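Local coordinates for BT_2262 (uncharacterised lipoprotein) (Bacteroides thetaiotaomicron, PDB 5FQ8) that is of unknown function but, as a lipoprotein with an Ig-like domain and a C-terminal beta domain, probably works at the cell surface with partner proteins, at residues I99-A110 with Q203-Q212; L159-P167 with M179-P189. All coordinates share one frame; numbering follows the deposited sequence.

Contact 1: I99-A110 with Q203-Q212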
ATOM      1  N   ILE G  99      11.711   9.624  66.411  1.00 60.14           N
ATOM      2  CA  ILE G  99      11.453   9.775  64.982  1.00 59.39           C
ATOM      3  C   ILE G  99      10.514  10.958  64.770  1.00 62.20           C
ATOM      4  O   ILE G  99       9.331  10.902  65.108  1.00 63.81           O
ATOM      5  CB  ILE G  99      10.895   8.494  64.356  1.00 59.44           C
ATOM      6  CG1 ILE G  99      12.051   7.582  63.953  1.00 55.53           C
ATOM      7  CG2 ILE G  99      10.053   8.810  63.122  1.00 66.03           C
ATOM      8  CD1 ILE G  99      11.754   6.718  62.758  1.00 53.56           C
ATOM      9  N   TYR G 100      11.044  12.033  64.210  1.00 63.02           N
ATOM     10  CA  TYR G 100      10.286  13.248  63.982  1.00 65.94           C
ATOM     11  C   TYR G 100       9.908  13.370  62.518  1.00 72.07           C
ATOM     12  O   TYR G 100      10.607  12.874  61.635  1.00 69.17           O
ATOM     13  CB  TYR G 100      11.086  14.475  64.408  1.00 67.47           C
ATOM     14  CG  TYR G 100      11.120  14.656  65.897  1.00 68.65           C
ATOM     15  CD1 TYR G 100      12.102  14.056  66.657  1.00 66.91           C
ATOM     16  CD2 TYR G 100      10.156  15.415  66.546  1.00 71.70           C
ATOM     17  CE1 TYR G 100      12.137  14.204  68.019  1.00 68.09           C
ATOM     18  CE2 TYR G 100      10.181  15.570  67.910  1.00 72.88           C
ATOM     19  CZ  TYR G 100      11.176  14.961  68.643  1.00 71.03           C
ATOM     20  OH  TYR G 100      11.220  15.104  70.007  1.00 72.30           O
ATOM     21  N   THR G 101       8.788  14.041  62.271  1.00 69.79           N
ATOM     22  CA  THR G 101       8.300  14.303  60.926  1.00 71.78           C
ATOM     23  C   THR G 101       8.316  15.804  60.679  1.00 78.92           C
ATOM     24  O   THR G 101       7.823  16.576  61.505  1.00 84.34           O
ATOM     25  CB  THR G 101       6.889  13.741  60.733  1.00 77.27           C
ATOM     26  OG1 THR G 101       6.820  12.416  61.273  1.00 68.14           O
ATOM     27  CG2 THR G 101       6.537  13.687  59.255  1.00 72.28           C
ATOM     28  N   VAL G 102       8.900  16.216  59.554  1.00 85.85           N
ATOM     29  CA  VAL G 102       8.911  17.630  59.198  1.00 92.24           C
ATOM     30  C   VAL G 102       7.477  18.095  59.000  1.00 86.02           C
ATOM     31  O   VAL G 102       6.729  17.526  58.196  1.00 87.85           O
ATOM     32  CB  VAL G 102       9.764  17.864  57.950  1.00 77.00           C
ATOM     33  CG1 VAL G 102       9.725  19.317  57.566  1.00 83.84           C
ATOM     34  CG2 VAL G 102      11.189  17.438  58.215  1.00 76.29           C
ATOM     35  N   ALA G 103       7.090  19.137  59.734  1.00 96.24           N
ATOM     36  CA  ALA G 103       5.688  19.531  59.843  1.00101.31           C
ATOM     37  C   ALA G 103       5.172  20.288  58.624  1.00103.98           C
ATOM     38  O   ALA G 103       5.621  20.053  57.497  1.00104.25           O
ATOM     39  CB  ALA G 103       5.478  20.382  61.096  1.00113.94           C
ATOM     40  N   GLU G 104       4.228  21.206  58.847  1.00112.99           N
ATOM     41  CA  GLU G 104       3.518  21.845  57.746  1.00110.80           C
ATOM     42  C   GLU G 104       4.322  22.985  57.133  1.00107.96           C
ATOM     43  O   GLU G 104       4.464  23.062  55.908  1.00107.29           O
ATOM     44  CB  GLU G 104       2.161  22.350  58.226  1.00109.67           C
ATOM     45  CG  GLU G 104       0.988  21.546  57.709  1.00107.19           C
ATOM     46  CD  GLU G 104       0.741  21.763  56.231  1.00106.73           C
ATOM     47  OE1 GLU G 104       1.098  22.843  55.717  1.00108.03           O
ATOM     48  OE2 GLU G 104       0.189  20.853  55.580  1.00105.75           O
ATOM     49  N   GLY G 105       4.870  23.865  57.961  1.00110.47           N
ATOM     50  CA  GLY G 105       5.481  25.070  57.439  1.00115.65           C
ATOM     51  C   GLY G 105       6.992  25.062  57.359  1.00111.76           C
ATOM     52  O   GLY G 105       7.659  25.758  58.128  1.00106.39           O
ATOM     53  N   SER G 106       7.551  24.298  56.428  1.00112.60           N
ATOM     54  CA  SER G 106       8.989  24.282  56.201  1.00104.12           C
ATOM     55  C   SER G 106       9.275  24.637  54.752  1.00105.35           C
ATOM     56  O   SER G 106       8.676  24.066  53.833  1.00113.26           O
ATOM     57  CB  SER G 106       9.589  22.925  56.554  1.00100.79           C
ATOM     58  OG  SER G 106       9.253  22.577  57.888  1.00105.90           O
ATOM     59  N   LYS G 107      10.205  25.567  54.558  1.00109.66           N
ATOM     60  CA  LYS G 107      10.388  26.215  53.273  1.00111.59           C
ATOM     61  C   LYS G 107      11.840  26.641  53.122  1.00113.24           C
ATOM     62  O   LYS G 107      12.614  26.655  54.083  1.00119.49           O
ATOM     63  CB  LYS G 107       9.468  27.430  53.152  1.00124.83           C
ATOM     64  CG  LYS G 107       8.628  27.481  51.900  1.00125.33           C
ATOM     65  CD  LYS G 107       7.429  28.392  52.098  1.00125.95           C
ATOM     66  CE  LYS G 107       6.529  27.872  53.208  1.00123.68           C
ATOM     67  NZ  LYS G 107       6.289  26.409  53.058  1.00122.91           N
ATOM     68  N   ARG G 108      12.201  26.997  51.894  1.00118.72           N
ATOM     69  CA  ARG G 108      13.459  27.676  51.639  1.00116.22           C
ATOM     70  C   ARG G 108      13.397  29.090  52.213  1.00120.31           C
ATOM     71  O   ARG G 108      12.433  29.485  52.873  1.00124.17           O
ATOM     72  CB  ARG G 108      13.737  27.719  50.139  1.00121.13           C
ATOM     73  CG  ARG G 108      14.948  26.960  49.622  1.00121.69           C
ATOM     74  CD  ARG G 108      14.844  26.900  48.098  1.00120.89           C
ATOM     75  NE  ARG G 108      16.088  26.566  47.418  1.00114.21           N
ATOM     76  CZ  ARG G 108      16.945  27.473  46.965  1.00118.24           C
ATOM     77  NH1 ARG G 108      16.686  28.760  47.139  1.00127.65           N
ATOM     78  NH2 ARG G 108      18.057  27.097  46.348  1.00112.83           N
ATOM     79  N   THR G 109      14.440  29.871  51.950  1.00117.32           N
ATOM     80  CA  THR G 109      14.436  31.277  52.340  1.00113.86           C
ATOM     81  C   THR G 109      15.378  32.075  51.446  1.00116.44           C
ATOM     82  O   THR G 109      15.128  33.248  51.154  1.00129.49           O
ATOM     83  CB  THR G 109      14.817  31.428  53.816  1.00113.46           C
ATOM     84  OG1 THR G 109      13.943  30.630  54.622  1.00109.64           O
ATOM     85  CG2 THR G 109      14.710  32.879  54.258  1.00121.91           C
ATOM     86  N   ALA G 110      16.456  31.447  50.996  1.00112.70           N
ATOM     87  CA  ALA G 110      17.371  32.103  50.077  1.00114.17           C
ATOM     88  C   ALA G 110      17.973  31.086  49.123  1.00115.93           C
ATOM     89  O   ALA G 110      18.338  29.988  49.539  1.00120.74           O
ATOM     90  CB  ALA G 110      18.458  32.836  50.838  1.00130.99           C
ATOM     91  N   GLN G 203      24.660  31.309  50.661  1.00 99.44           N
ATOM     92  CA  GLN G 203      23.458  32.029  50.262  1.00105.94           C
ATOM     93  C   GLN G 203      22.219  31.141  50.329  1.00103.84           C
ATOM     94  O   GLN G 203      21.296  31.298  49.522  1.00110.00           O
ATOM     95  CB  GLN G 203      23.613  32.622  48.855  1.00113.62           C
ATOM     96  CG  GLN G 203      23.830  31.602  47.745  1.00 99.14           C
ATOM     97  CD  GLN G 203      25.288  31.430  47.379  1.00 98.21           C
ATOM     98  OE1 GLN G 203      26.150  31.299  48.246  1.00 97.52           O
ATOM     99  NE2 GLN G 203      25.572  31.434  46.083  1.00 98.37           N
ATOM    100  N   LEU G 204      22.179  30.215  51.286  1.00116.50           N
ATOM    101  CA  LEU G 204      21.039  29.336  51.502  1.00 92.76           C
ATOM    102  C   LEU G 204      20.590  29.421  52.955  1.00 93.34           C
ATOM    103  O   LEU G 204      21.382  29.746  53.844  1.00 94.03           O
ATOM    104  CB  LEU G 204      21.381  27.881  51.155  1.00 88.08           C
ATOM    105  CG  LEU G 204      20.964  27.372  49.776  1.00 86.79           C
ATOM    106  CD1 LEU G 204      21.810  26.192  49.389  1.00 82.89           C
ATOM    107  CD2 LEU G 204      19.507  26.972  49.773  1.00 86.49           C
ATOM    108  N   SER G 205      19.308  29.140  53.184  1.00 93.26           N
ATOM    109  CA  SER G 205      18.761  28.989  54.528  1.00 95.48           C
ATOM    110  C   SER G 205      17.332  28.476  54.429  1.00 96.61           C
ATOM    111  O   SER G 205      16.629  28.744  53.451  1.00103.59           O
ATOM    112  CB  SER G 205      18.786  30.301  55.315  1.00103.00           C
ATOM    113  OG  SER G 205      17.598  31.027  55.094  1.00111.16           O
ATOM    114  N   PHE G 206      16.913  27.744  55.457  1.00 96.67           N
ATOM    115  CA  PHE G 206      15.605  27.111  55.496  1.00102.84           C
ATOM    116  C   PHE G 206      14.920  27.470  56.803  1.00106.82           C
ATOM    117  O   PHE G 206      15.536  28.031  57.711  1.00109.13           O
ATOM    118  CB  PHE G 206      15.724  25.590  55.350  1.00106.58           C
ATOM    119  CG  PHE G 206      16.617  25.165  54.228  1.00105.12           C
ATOM    120  CD1 PHE G 206      17.980  25.029  54.424  1.00103.13           C
ATOM    121  CD2 PHE G 206      16.098  24.918  52.970  1.00101.49           C
ATOM    122  CE1 PHE G 206      18.806  24.650  53.392  1.00 98.07           C
ATOM    123  CE2 PHE G 206      16.919  24.540  51.935  1.00102.04           C
ATOM    124  CZ  PHE G 206      18.276  24.408  52.148  1.00 99.81           C
ATOM    125  N   ASP G 207      13.632  27.141  56.906  1.00107.06           N
ATOM    126  CA  ASP G 207      12.838  27.492  58.083  1.00111.03           C
ATOM    127  C   ASP G 207      11.987  26.300  58.529  1.00106.73           C
ATOM    128  O   ASP G 207      10.762  26.322  58.529  1.00108.68           O
ATOM    129  CB  ASP G 207      11.977  28.720  57.792  1.00110.41           C
ATOM    130  CG  ASP G 207      10.953  28.471  56.696  1.00114.75           C
ATOM    131  OD1 ASP G 207      10.982  27.385  56.076  1.00110.05           O
ATOM    132  OD2 ASP G 207      10.115  29.366  56.463  1.00129.49           O
ATOM    133  N   ILE G 208      12.642  25.228  58.946  1.00104.73           N
ATOM    134  CA  ILE G 208      11.920  23.979  59.133  1.00102.16           C
ATOM    135  C   ILE G 208      11.456  23.822  60.572  1.00100.01           C
ATOM    136  O   ILE G 208      11.857  24.581  61.463  1.00 98.05           O
ATOM    137  CB  ILE G 208      12.778  22.779  58.695  1.00104.37           C
ATOM    138  CG1 ILE G 208      13.719  22.353  59.811  1.00104.73           C
ATOM    139  CG2 ILE G 208      13.599  23.129  57.463  1.00112.50           C
ATOM    140  CD1 ILE G 208      14.571  21.196  59.411  1.00105.99           C
ATOM    141  N   ILE G 209      10.603  22.830  60.797  1.00 98.22           N
ATOM    142  CA  ILE G 209      10.042  22.559  62.111  1.00 97.95           C
ATOM    143  C   ILE G 209       9.577  21.111  62.110  1.00101.33           C
ATOM    144  O   ILE G 209       9.106  20.598  61.090  1.00106.45           O
ATOM    145  CB  ILE G 209       8.904  23.555  62.435  1.00 99.53           C
ATOM    146  CG1 ILE G 209       8.530  23.496  63.912  1.00 98.14           C
ATOM    147  CG2 ILE G 209       7.695  23.298  61.554  1.00105.73           C
ATOM    148  CD1 ILE G 209       7.747  24.703  64.374  1.00106.49           C
ATOM    149  N   VAL G 210       9.742  20.438  63.248  1.00101.27           N
ATOM    150  CA  VAL G 210       9.558  18.993  63.312  1.00 96.33           C
ATOM    151  C   VAL G 210       8.585  18.619  64.421  1.00 97.07           C
ATOM    152  O   VAL G 210       8.473  19.302  65.443  1.00103.99           O
ATOM    153  CB  VAL G 210      10.900  18.262  63.511  1.00 91.70           C
ATOM    154  CG1 VAL G 210      11.904  18.719  62.467  1.00 91.90           C
ATOM    155  CG2 VAL G 210      11.433  18.497  64.912  1.00 93.25           C
ATOM    156  N   LYS G 211       7.890  17.501  64.208  1.00 97.96           N
ATOM    157  CA  LYS G 211       6.901  16.971  65.137  1.00 96.66           C
ATOM    158  C   LYS G 211       6.817  15.463  64.947  1.00 96.21           C
ATOM    159  O   LYS G 211       7.058  14.951  63.851  1.00 98.29           O
ATOM    160  CB  LYS G 211       5.524  17.607  64.918  1.00 98.22           C
ATOM    161  CG  LYS G 211       4.386  16.922  65.661  1.00 95.17           C
ATOM    162  CD  LYS G 211       3.033  17.420  65.212  1.00 90.27           C
ATOM    163  CE  LYS G 211       2.783  18.810  65.741  1.00 90.89           C
ATOM    164  NZ  LYS G 211       3.044  18.847  67.205  1.00 92.78           N
ATOM    165  N   GLN G 212       6.481  14.756  66.022  1.00 96.28           N
ATOM    166  CA  GLN G 212       6.304  13.314  65.956  1.00 86.81           C
ATOM    167  C   GLN G 212       4.983  12.913  65.315  1.00 82.90           C
ATOM    168  O   GLN G 212       4.361  13.690  64.590  1.00 90.46           O
ATOM    169  CB  GLN G 212       6.406  12.712  67.349  1.00 72.47           C
ATOM    170  CG  GLN G 212       7.764  12.142  67.638  1.00 83.04           C
ATOM    171  CD  GLN G 212       8.114  12.205  69.093  1.00 80.35           C
ATOM    172  OE1 GLN G 212       7.586  13.026  69.831  1.00 86.39           O
ATOM    173  NE2 GLN G 212       9.009  11.330  69.522  1.00 73.29           N
ATOM    174  OXT GLN G 212       4.520  11.786  65.502  1.00 84.98           O
TER
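Y100, V102 and V210 meet where strand 98-102 runs antiparallel to the C-terminal strand 204-211, part of the curled antiparallel sheet of the C-terminal domain. The ladder falls into two short runs, 99-102 against 209-211 and a looser one of 106-110 against 204-206, separated by the 103-105 loop. In the first run, T101 and K211 trade backbone hydrogen bonds with their side chains on the more open face, where hydroxyl and ammonium groups are at home, while V102 and V210 turn to the buried side, near F116 and I121. Between Y100 and the chain terminus, the Q212 amide lies over one face of the phenol ring, the two planes 14° apart and Q212 CD 4.1 Å from Y100 CZ; the CG2 branch of V210 packs obliquely against the ring, 3.7 Å from Y100 CD2. The phenol suits this position because its hydroxyl bonds K96 O in the same chain. Beyond the last bond of this run, A103 N to I209 O (2.8 Å, 178°), the small A103 CB fits against I209 CG2. The loop then displaces the backbone, and the hydroxyl of S106 fills in for a backbone acceptor: OG, set beside its own N (chi1 -55°), receives I209 N at 3.2 Å. Further on, D207 N bonds K107 O at 3.0 Å. R108, extended from CG to NE, sets its CG 3.9 Å from F206 CE2, its guanidinium plane turned well away from that of the ring. L204 CD2 lies over one face of the guanidinium, toward its rim, 3.7 Å from R108 NH2.

Contact 2: L159-P167 with M179-P189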
ATOM      1  N   LEU G 159      20.319  21.174  74.627  1.00 92.11           N
ATOM      2  CA  LEU G 159      19.087  21.869  74.993  1.00 95.69           C
ATOM      3  C   LEU G 159      19.287  22.771  76.202  1.00 94.59           C
ATOM      4  O   LEU G 159      19.698  22.310  77.271  1.00 88.73           O
ATOM      5  CB  LEU G 159      17.989  20.847  75.275  1.00 83.79           C
ATOM      6  CG  LEU G 159      16.609  21.373  75.649  1.00 86.21           C
ATOM      7  CD1 LEU G 159      15.966  22.031  74.458  1.00 87.00           C
ATOM      8  CD2 LEU G 159      15.755  20.233  76.144  1.00 84.66           C
ATOM      9  N   ASN G 160      18.975  24.056  76.032  1.00 96.18           N
ATOM     10  CA  ASN G 160      19.085  25.057  77.085  1.00 98.23           C
ATOM     11  C   ASN G 160      17.801  25.124  77.912  1.00102.62           C
ATOM     12  O   ASN G 160      16.742  24.636  77.515  1.00100.35           O
ATOM     13  CB  ASN G 160      19.386  26.433  76.492  1.00100.10           C
ATOM     14  CG  ASN G 160      20.669  26.461  75.687  1.00 97.41           C
ATOM     15  OD1 ASN G 160      21.579  25.665  75.910  1.00 95.24           O
ATOM     16  ND2 ASN G 160      20.750  27.396  74.748  1.00104.92           N
ATOM     17  N   ASP G 161      17.903  25.755  79.078  1.00110.89           N
ATOM     18  CA  ASP G 161      16.738  25.903  79.936  1.00115.43           C
ATOM     19  C   ASP G 161      15.805  27.001  79.451  1.00105.59           C
ATOM     20  O   ASP G 161      14.607  26.956  79.749  1.00108.11           O
ATOM     21  CB  ASP G 161      17.192  26.164  81.367  1.00104.74           C
ATOM     22  CG  ASP G 161      18.328  25.255  81.775  1.00103.35           C
ATOM     23  OD1 ASP G 161      18.058  24.098  82.164  1.00110.40           O
ATOM     24  OD2 ASP G 161      19.494  25.691  81.687  1.00106.02           O
ATOM     25  N   ASP G 162      16.329  27.980  78.710  1.00107.17           N
ATOM     26  CA  ASP G 162      15.495  28.844  77.886  1.00117.48           C
ATOM     27  C   ASP G 162      14.698  28.049  76.862  1.00111.71           C
ATOM     28  O   ASP G 162      13.786  28.600  76.237  1.00111.46           O
ATOM     29  CB  ASP G 162      16.389  29.876  77.191  1.00111.13           C
ATOM     30  CG  ASP G 162      15.608  30.948  76.464  1.00124.18           C
ATOM     31  OD1 ASP G 162      14.395  31.096  76.720  1.00123.23           O
ATOM     32  OD2 ASP G 162      16.221  31.667  75.648  1.00125.17           O
ATOM     33  N   ASN G 163      15.013  26.764  76.695  1.00105.99           N
ATOM     34  CA  ASN G 163      14.481  25.882  75.663  1.00105.22           C
ATOM     35  C   ASN G 163      14.844  26.342  74.261  1.00106.07           C
ATOM     36  O   ASN G 163      14.303  25.818  73.282  1.00105.54           O
ATOM     37  CB  ASN G 163      12.968  25.697  75.798  1.00105.65           C
ATOM     38  CG  ASN G 163      12.607  24.919  77.035  1.00108.36           C
ATOM     39  OD1 ASN G 163      13.425  24.168  77.561  1.00104.62           O
ATOM     40  ND2 ASN G 163      11.389  25.105  77.522  1.00114.38           N
ATOM     41  N   THR G 164      15.747  27.309  74.142  1.00110.79           N
ATOM     42  CA  THR G 164      16.473  27.481  72.898  1.00110.29           C
ATOM     43  C   THR G 164      17.464  26.339  72.741  1.00105.86           C
ATOM     44  O   THR G 164      17.770  25.617  73.693  1.00106.77           O
ATOM     45  CB  THR G 164      17.229  28.803  72.879  1.00113.11           C
ATOM     46  OG1 THR G 164      18.227  28.790  73.910  1.00113.55           O
ATOM     47  CG2 THR G 164      16.281  29.961  73.100  1.00120.97           C
ATOM     48  N   ILE G 165      17.987  26.188  71.530  1.00104.18           N
ATOM     49  CA  ILE G 165      18.893  25.087  71.247  1.00100.33           C
ATOM     50  C   ILE G 165      20.192  25.644  70.680  1.00 95.45           C
ATOM     51  O   ILE G 165      20.179  26.452  69.744  1.00 97.74           O
ATOM     52  CB  ILE G 165      18.244  24.040  70.320  1.00 91.08           C
ATOM     53  CG1 ILE G 165      18.360  22.684  70.985  1.00 87.36           C
ATOM     54  CG2 ILE G 165      18.885  23.982  68.955  1.00 89.55           C
ATOM     55  CD1 ILE G 165      19.686  22.518  71.639  1.00 90.60           C
ATOM     56  N   THR G 166      21.305  25.252  71.291  1.00 94.19           N
ATOM     57  CA  THR G 166      22.618  25.721  70.888  1.00 93.82           C
ATOM     58  C   THR G 166      23.335  24.622  70.131  1.00 93.81           C
ATOM     59  O   THR G 166      23.529  23.529  70.684  1.00 89.44           O
ATOM     60  CB  THR G 166      23.443  26.130  72.096  1.00 96.82           C
ATOM     61  OG1 THR G 166      22.817  27.236  72.750  1.00107.80           O
ATOM     62  CG2 THR G 166      24.844  26.520  71.651  1.00 99.56           C
ATOM     63  N   PRO G 167      23.766  24.865  68.898  1.00 93.05           N
ATOM     64  CA  PRO G 167      24.371  23.798  68.092  1.00 84.75           C
ATOM     65  C   PRO G 167      25.799  23.513  68.532  1.00 88.57           C
ATOM     66  O   PRO G 167      26.606  24.428  68.703  1.00 95.11           O
ATOM     67  CB  PRO G 167      24.338  24.367  66.668  1.00 84.07           C
ATOM     68  CG  PRO G 167      23.521  25.603  66.750  1.00 86.74           C
ATOM     69  CD  PRO G 167      23.609  26.105  68.133  1.00 88.86           C
ATOM     70  N   MET G 179      27.214  24.147  58.506  1.00 99.47           N
ATOM     71  CA  MET G 179      26.315  25.277  58.363  1.00 80.80           C
ATOM     72  C   MET G 179      27.042  26.596  58.621  1.00 94.35           C
ATOM     73  O   MET G 179      28.148  26.640  59.162  1.00 85.13           O
ATOM     74  CB  MET G 179      25.153  25.164  59.335  1.00 80.90           C
ATOM     75  CG  MET G 179      25.616  25.118  60.764  1.00 81.40           C
ATOM     76  SD  MET G 179      24.284  25.276  61.944  1.00 82.51           S
ATOM     77  CE  MET G 179      25.246  25.354  63.443  1.00 83.49           C
ATOM     78  N   ASP G 180      26.378  27.687  58.244  1.00 88.62           N
ATOM     79  CA  ASP G 180      26.896  29.032  58.492  1.00101.01           C
ATOM     80  C   ASP G 180      26.490  29.510  59.884  1.00103.31           C
ATOM     81  O   ASP G 180      27.339  29.680  60.763  1.00 95.86           O
ATOM     82  CB  ASP G 180      26.413  29.992  57.401  1.00 94.32           C
ATOM     83  CG  ASP G 180      27.194  29.846  56.118  1.00 93.51           C
ATOM     84  OD1 ASP G 180      28.414  29.606  56.191  1.00 92.91           O
ATOM     85  OD2 ASP G 180      26.590  29.974  55.037  1.00 93.64           O
ATOM     86  N   GLN G 181      25.192  29.728  60.096  1.00 94.54           N
ATOM     87  CA  GLN G 181      24.688  30.231  61.368  1.00108.16           C
ATOM     88  C   GLN G 181      23.430  29.473  61.757  1.00 99.37           C
ATOM     89  O   GLN G 181      22.827  28.767  60.946  1.00 98.54           O
ATOM     90  CB  GLN G 181      24.391  31.732  61.301  1.00101.56           C
ATOM     91  CG  GLN G 181      25.624  32.595  61.156  1.00104.21           C
ATOM     92  CD  GLN G 181      25.288  34.049  60.925  1.00109.08           C
ATOM     93  OE1 GLN G 181      24.119  34.414  60.791  1.00110.47           O
ATOM     94  NE2 GLN G 181      26.313  34.891  60.877  1.00113.49           N
ATOM     95  N   MET G 182      23.030  29.637  63.018  1.00103.18           N
ATOM     96  CA  MET G 182      21.807  29.038  63.537  1.00106.84           C
ATOM     97  C   MET G 182      21.025  30.078  64.322  1.00110.23           C
ATOM     98  O   MET G 182      21.553  30.681  65.262  1.00114.03           O
ATOM     99  CB  MET G 182      22.105  27.829  64.421  1.00107.29           C
ATOM    100  CG  MET G 182      20.860  27.068  64.830  1.00105.79           C
ATOM    101  SD  MET G 182      21.023  25.284  64.647  1.00101.95           S
ATOM    102  CE  MET G 182      19.467  24.882  63.891  1.00102.75           C
ATOM    103  N   THR G 183      19.762  30.267  63.946  1.00108.17           N
ATOM    104  CA  THR G 183      18.927  31.312  64.517  1.00115.18           C
ATOM    105  C   THR G 183      17.493  30.816  64.621  1.00116.45           C
ATOM    106  O   THR G 183      17.102  29.849  63.959  1.00115.10           O
ATOM    107  CB  THR G 183      18.975  32.589  63.672  1.00121.49           C
ATOM    108  OG1 THR G 183      19.064  32.233  62.286  1.00119.95           O
ATOM    109  CG2 THR G 183      20.169  33.444  64.050  1.00130.04           C
ATOM    110  N   ASN G 184      16.712  31.502  65.464  1.00122.91           N
ATOM    111  CA  ASN G 184      15.275  31.253  65.607  1.00120.77           C
ATOM    112  C   ASN G 184      14.996  29.824  66.064  1.00111.33           C
ATOM    113  O   ASN G 184      14.168  29.121  65.488  1.00104.08           O
ATOM    114  CB  ASN G 184      14.534  31.544  64.298  1.00116.67           C
ATOM    115  CG  ASN G 184      13.819  32.873  64.311  1.00116.12           C
ATOM    116  OD1 ASN G 184      14.370  33.888  63.891  1.00120.12           O
ATOM    117  ND2 ASN G 184      12.577  32.871  64.778  1.00118.69           N
ATOM    118  N   THR G 185      15.693  29.389  67.110  1.00109.96           N
ATOM    119  CA  THR G 185      15.592  28.014  67.589  1.00108.01           C
ATOM    120  C   THR G 185      15.018  28.009  68.995  1.00109.90           C
ATOM    121  O   THR G 185      15.556  28.673  69.886  1.00115.00           O
ATOM    122  CB  THR G 185      16.955  27.321  67.589  1.00106.19           C
ATOM    123  OG1 THR G 185      17.726  27.788  68.703  1.00107.74           O
ATOM    124  CG2 THR G 185      17.704  27.616  66.305  1.00111.99           C
ATOM    125  N   LEU G 186      13.936  27.257  69.190  1.00109.34           N
ATOM    126  CA  LEU G 186      13.371  27.045  70.517  1.00111.06           C
ATOM    127  C   LEU G 186      12.355  25.915  70.449  1.00103.81           C
ATOM    128  O   LEU G 186      11.907  25.523  69.369  1.00109.05           O
ATOM    129  CB  LEU G 186      12.734  28.323  71.085  1.00114.40           C
ATOM    130  CG  LEU G 186      11.736  29.131  70.258  1.00115.58           C
ATOM    131  CD1 LEU G 186      10.431  29.307  71.017  1.00121.24           C
ATOM    132  CD2 LEU G 186      12.332  30.480  69.880  1.00122.39           C
ATOM    133  N   LEU G 187      12.005  25.393  71.621  1.00101.84           N
ATOM    134  CA  LEU G 187      11.147  24.224  71.751  1.00 99.48           C
ATOM    135  C   LEU G 187       9.918  24.568  72.579  1.00108.94           C
ATOM    136  O   LEU G 187      10.044  25.109  73.682  1.00107.54           O
ATOM    137  CB  LEU G 187      11.910  23.069  72.402  1.00 99.28           C
ATOM    138  CG  LEU G 187      11.154  22.011  73.217  1.00 96.88           C
ATOM    139  CD1 LEU G 187      10.281  21.126  72.340  1.00 97.57           C
ATOM    140  CD2 LEU G 187      12.131  21.163  74.018  1.00 96.55           C
ATOM    141  N   ASP G 188       8.734  24.246  72.049  1.00111.14           N
ATOM    142  CA  ASP G 188       7.491  24.406  72.794  1.00114.44           C
ATOM    143  C   ASP G 188       7.180  23.105  73.523  1.00108.26           C
ATOM    144  O   ASP G 188       6.661  22.160  72.912  1.00110.21           O
ATOM    145  CB  ASP G 188       6.332  24.799  71.873  1.00114.07           C
ATOM    146  CG  ASP G 188       5.050  25.108  72.642  1.00106.68           C
ATOM    147  OD1 ASP G 188       5.140  25.493  73.826  1.00108.55           O
ATOM    148  OD2 ASP G 188       3.952  24.972  72.066  1.00107.80           O
ATOM    149  N   PRO G 189       7.463  23.021  74.831  1.00111.54           N
ATOM    150  CA  PRO G 189       7.356  21.733  75.528  1.00117.35           C
ATOM    151  C   PRO G 189       5.921  21.284  75.729  1.00 97.93           C
ATOM    152  O   PRO G 189       5.579  20.756  76.788  1.00 98.24           O
ATOM    153  CB  PRO G 189       8.046  21.999  76.874  1.00117.17           C
ATOM    154  CG  PRO G 189       8.751  23.318  76.719  1.00113.11           C
ATOM    155  CD  PRO G 189       7.942  24.083  75.726  1.00116.70           C
TER
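T185 and I165 meet where a beta hairpin, turned by a type I turn with a G1 bulge at N163, leans on strand 181-188 as the chain rounds a corner at N184. N163 takes the left-handed conformation, which asparagine tolerates well, and its carbonyl receives L187 N in a weak, bent bond (2.9 Å, 130°). The two side chains of T185 and I165 cross at about a right angle. With chi1 at 76°, T185 OG1 sits between its own N and carbonyl carbon and reaches across to a lone pair of I165 O at 3.0 Å, in the carbonyl plane. A valine in its place would probably leave the I165 carbonyl without this donor and weaken the hold between hairpin and strand. L159 and L187, also at about a right angle, touch only by methyls, CD1 to CD2 at 4.0 Å, a branched apolar contact that suits leucine, with L187 buried and L159 nearer the surface. At the other end, the rigid, puckered ring of P167 is a compact apolar knob that meets two flexible methionines. M179, extended beyond CG, brings its CE methyl 3.5 Å from P167 CB, whereas M182 bends at chi2 and chi3 and crosses the ring obliquely, laying its sulfur SD against P167 CG.

Both contacts belong to the C-terminal domain and reach the same antiparallel sheet, their centres about 14 Å apart and their nearest atoms about 5 Å apart without touching. Contact 1 joins the domain's first strands to its last by backbone ladder bonds, helped by side-chain acceptors, along an interface of 976 Å²; its buried side is mostly apolar and aromatic, while T101 and K211 bring polar groups to a more open face. Contact 2 is smaller, 445 Å², and lies within the chain between those ends. It brings a hairpin against a strand with which it forms no regular ladder, so one threonine hydroxyl, one weak backbone bond and apolar packing do the work. Both are partly buried, and strand 193-200 flanks 181-188 and 204-211 alike.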